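Local structure of Aac(6')-ib (Escherichia coli, 2BUE) at residues K134-L139 with R165-A170. The protein probably transfers an acetyl group from acetyl-coenzyme A to the 6'-amino group of aminoglycoside antibiotics, thereby conferring resistance to them. The protein carries 2 engineered substitutions. Residues are numbered along the deposited sequence; the frame is centred on the assembly and turned at random.
Sequences KLVRAL and RCYEKA. With COA (coenzyme A), chain B.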
loop_
_atom_site.group_PDB
_atom_site.type_symbol
_atom_site.label_atom_id
_atom_site.label_comp_id
_atom_site.label_asym_id
_atom_site.label_seq_id
_atom_site.Cartn_x
_atom_site.Cartn_y
_atom_site.Cartn_z
ATOM N N LYS A 134 -3.258 11.162 4.029
ATOM C CA LYS A 134 -1.986 11.838 3.699
ATOM C C LYS A 134 -0.926 10.880 3.138
ATOM O O LYS A 134 -0.261 11.180 2.146
ATOM C CB LYS A 134 -1.432 12.546 4.934
ATOM C CG LYS A 134 -2.186 13.793 5.251
ATOM C CD LYS A 134 -1.766 14.355 6.587
ATOM C CE LYS A 134 -2.620 15.557 6.937
ATOM N NZ LYS A 134 -2.066 16.770 6.275
ATOM N N LEU A 135 -0.782 9.731 3.799
ATOM C CA LEU A 135 0.174 8.715 3.377
ATOM C C LEU A 135 -0.161 8.245 1.951
ATOM O O LEU A 135 0.710 8.233 1.060
ATOM C CB LEU A 135 0.164 7.549 4.379
ATOM C CG LEU A 135 1.211 6.444 4.234
ATOM C CD1 LEU A 135 1.196 5.587 5.494
ATOM C CD2 LEU A 135 0.948 5.574 2.984
ATOM N N VAL A 136 -1.426 7.880 1.719
ATOM C CA VAL A 136 -1.844 7.423 0.395
ATOM C C VAL A 136 -1.614 8.513 -0.668
ATOM O O VAL A 136 -1.033 8.235 -1.719
ATOM C CB VAL A 136 -3.267 6.864 0.412
ATOM C CG1 VAL A 136 -3.692 6.452 -1.000
ATOM C CG2 VAL A 136 -3.299 5.629 1.363
ATOM N N ARG A 137 -1.985 9.753 -0.368
ATOM C CA ARG A 137 -1.744 10.853 -1.316
ATOM C C ARG A 137 -0.250 10.985 -1.661
ATOM O O ARG A 137 0.119 11.181 -2.820
ATOM C CB ARG A 137 -2.316 12.164 -0.772
ATOM C CG ARG A 137 -3.838 12.187 -0.761
ATOM C CD ARG A 137 -4.369 13.490 -0.208
ATOM N NE ARG A 137 -5.823 13.537 -0.281
ATOM C CZ ARG A 137 -6.589 14.349 0.441
ATOM N NH1 ARG A 137 -6.043 15.200 1.300
ATOM N NH2 ARG A 137 -7.902 14.304 0.316
ATOM N N ALA A 138 0.610 10.853 -0.652
ATOM C CA ALA A 138 2.065 10.947 -0.861
ATOM C C ALA A 138 2.588 9.809 -1.743
ATOM O O ALA A 138 3.432 10.020 -2.641
ATOM C CB ALA A 138 2.792 10.977 0.487
ATOM N N LEU A 139 2.048 8.611 -1.518
ATOM C CA LEU A 139 2.424 7.453 -2.321
ATOM C C LEU A 139 1.951 7.583 -3.771
ATOM O O LEU A 139 2.689 7.270 -4.693
ATOM C CB LEU A 139 1.881 6.175 -1.671
ATOM C CG LEU A 139 2.455 4.877 -2.253
ATOM C CD1 LEU A 139 3.983 4.891 -2.487
ATOM C CD2 LEU A 139 2.095 3.687 -1.377
ATOM N N ARG A 165 -12.813 3.932 2.457
ATOM C CA ARG A 165 -13.059 5.366 2.566
ATOM C C ARG A 165 -11.772 6.189 2.479
ATOM O O ARG A 165 -11.740 7.209 1.795
ATOM C CB ARG A 165 -13.828 5.700 3.848
ATOM C CG ARG A 165 -14.118 7.190 3.995
ATOM C CD ARG A 165 -15.276 7.655 3.099
ATOM N NE ARG A 165 -15.251 9.106 2.884
ATOM C CZ ARG A 165 -15.199 9.687 1.684
ATOM N NH1 ARG A 165 -15.190 8.948 0.579
ATOM N NH2 ARG A 165 -15.177 11.014 1.582
ATOM N N CYS A 166 -10.716 5.738 3.154
ATOM C CA CYS A 166 -9.418 6.426 3.072
ATOM C C CYS A 166 -8.981 6.527 1.596
ATOM O O CYS A 166 -8.606 7.605 1.117
ATOM C CB CYS A 166 -8.381 5.668 3.891
ATOM S SG CYS A 166 -6.685 6.231 3.650
ATOM N N TYR A 167 -9.064 5.403 0.879
ATOM C CA TYR A 167 -8.656 5.388 -0.523
ATOM C C TYR A 167 -9.489 6.345 -1.385
ATOM O O TYR A 167 -8.952 7.052 -2.239
ATOM C CB TYR A 167 -8.692 3.970 -1.100
ATOM C CG TYR A 167 -7.537 3.093 -0.648
ATOM C CD1 TYR A 167 -6.201 3.518 -0.856
ATOM C CD2 TYR A 167 -7.767 1.806 -0.123
ATOM C CE1 TYR A 167 -5.100 2.708 -0.495
ATOM C CE2 TYR A 167 -6.673 0.991 0.271
ATOM C CZ TYR A 167 -5.337 1.465 0.072
ATOM O OH TYR A 167 -4.199 0.729 0.417
ATOM N N GLU A 168 -10.799 6.363 -1.142
ATOM C CA GLU A 168 -11.689 7.321 -1.828
ATOM C C GLU A 168 -11.276 8.765 -1.554
ATOM O O GLU A 168 -11.205 9.572 -2.483
ATOM C CB GLU A 168 -13.144 7.086 -1.406
ATOM C CG GLU A 168 -13.732 5.812 -1.993
ATOM C CD GLU A 168 -15.211 5.684 -1.683
ATOM O OE1 GLU A 168 -15.626 6.188 -0.608
ATOM O OE2 GLU A 168 -15.940 5.080 -2.505
ATOM N N LYS A 169 -10.995 9.080 -0.290
ATOM C CA LYS A 169 -10.553 10.431 0.092
ATOM C C LYS A 169 -9.241 10.810 -0.608
ATOM O O LYS A 169 -9.006 11.981 -0.943
ATOM C CB LYS A 169 -10.400 10.545 1.605
ATOM C CG LYS A 169 -11.732 10.495 2.334
ATOM C CD LYS A 169 -11.647 11.154 3.682
ATOM C CE LYS A 169 -10.817 10.355 4.613
ATOM N NZ LYS A 169 -10.402 11.159 5.805
ATOM N N ALA A 170 -8.404 9.808 -0.860
ATOM C CA ALA A 170 -7.145 10.022 -1.587
ATOM C C ALA A 170 -7.256 9.972 -3.123
ATOM O O ALA A 170 -6.219 9.986 -3.817
ATOM C CB ALA A 170 -6.091 9.024 -1.105
HETATM N N1A COA B . -15.827 2.066 9.098
HETATM C C2A COA B . -16.104 2.815 8.032
HETATM N N3A COA B . -15.534 3.999 7.857
HETATM C C4A COA B . -14.662 4.461 8.770
HETATM C C5A COA B . -14.351 3.712 9.892
HETATM C C6A COA B . -14.959 2.476 10.047
HETATM N N6A COA B . -14.674 1.731 11.121
HETATM N N7A COA B . -13.472 4.396 10.623
HETATM C C8A COA B . -13.236 5.542 9.990
HETATM N N9A COA B . -13.967 5.581 8.870
HETATM C C1B COA B . -13.976 6.652 7.880
HETATM C C2B COA B . -13.481 7.891 8.597
HETATM O O2B COA B . -14.617 8.612 9.083
HETATM C C3B COA B . -12.733 8.614 7.481
HETATM O O3B COA B . -13.678 9.202 6.582
HETATM P P3B COA B . -14.185 10.706 6.787
HETATM O O7A COA B . -15.005 11.029 5.428
HETATM O O8A COA B . -12.876 11.640 6.780
HETATM O O9A COA B . -15.009 10.853 8.019
HETATM C C4B COA B . -12.062 7.451 6.732
HETATM O O4B COA B . -12.891 6.281 6.970
HETATM C C5B COA B . -10.597 7.104 7.011
HETATM O O5B COA B . -9.701 8.142 6.594
HETATM P P1A COA B . -8.345 8.371 7.467
HETATM O O1A COA B . -7.321 9.111 6.641
HETATM O O2A COA B . -8.618 8.881 8.835
HETATM O O3A COA B . -7.866 6.857 7.588
HETATM P P2A COA B . -6.658 6.368 8.569
HETATM O O4A COA B . -5.791 7.521 8.879
HETATM O O5A COA B . -7.187 5.505 9.666
HETATM O O6A COA B . -5.871 5.407 7.527
HETATM C CBP COA B . -5.639 3.026 7.093
HETATM C CCP COA B . -6.520 4.275 6.885
HETATM C CDP COA B . -6.362 1.822 6.445
HETATM C CEP COA B . -4.270 3.267 6.405
HETATM C CAP COA B . -5.440 2.783 8.628
HETATM O OAP COA B . -6.705 2.855 9.319
HETATM C C9P COA B . -4.708 1.459 8.941
HETATM O O9P COA B . -3.501 1.356 8.714
HETATM N N8P COA B . -5.471 0.474 9.466
HETATM C C7P COA B . -4.935 -0.858 9.826
HETATM C C6P COA B . -4.278 -1.549 8.602
HETATM C C5P COA B . -5.139 -1.519 7.316
HETATM O O5P COA B . -6.366 -1.650 7.354
HETATM N N4P COA B . -4.459 -1.360 6.169
HETATM C C3P COA B . -5.165 -1.282 4.872
HETATM C C2P COA B . -5.406 -2.648 4.234
HETATM S S1P COA B . -6.145 -2.511 2.543
#
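With CG1 of Val-136 trans to the backbone N (chi1 178°), both methyls reach across to helix 161-169, while the chain of Arg-137, stretched from CG to NE, runs past Ala-170 to the end of that helix. The pair illustrates how the GNAT fold joins its two cofactor-binding helices: here 131-144, which follows the pyrophosphate-binding loop, and 161-169. The short segments cross at -51° with their axes 9.2 Å apart, and Val-136 packs against Ala-170, Tyr-167 and Cys-166 between them. CG1 of Val-136 lies 3.5 Å from CB of Ala-170, the first residue to leave helical geometry, and also meets the edge of the Tyr-167 ring at CD1, 3.9 Å away. The second methyl, CG2, is 3.9 Å from CE1 of that ring and more loosely faces SG of Cys-166. Valine and tyrosine side chains cross at about a right angle. Beyond the valine, the tyrosine hydroxyl is hydrogen-bonded to OE1 of Gln-119, and the ring packs edge-to-face with Phe-172; the coenzyme A sulfur also lies at its edge.

The outer flank is polar. Lys-169 faces two ways: its side chain, bent at chi3, turns from the contact toward coenzyme A, where NZ of Lys-169 hydrogen-bonds O8A of the 3'-phosphate at 2.7 Å. NE of Arg-165 donates almost straight to O7A of the same phosphate, 3.2 Å away, and its NH1 forms a salt bridge with OE1 of Glu-168. The backbone carbonyl of Lys-169 instead faces helix 131-144, where NH2 of Arg-137 donates to O of Lys-169 at 2.9 Å, approaching from above the carbonyl plane, 44° out of it.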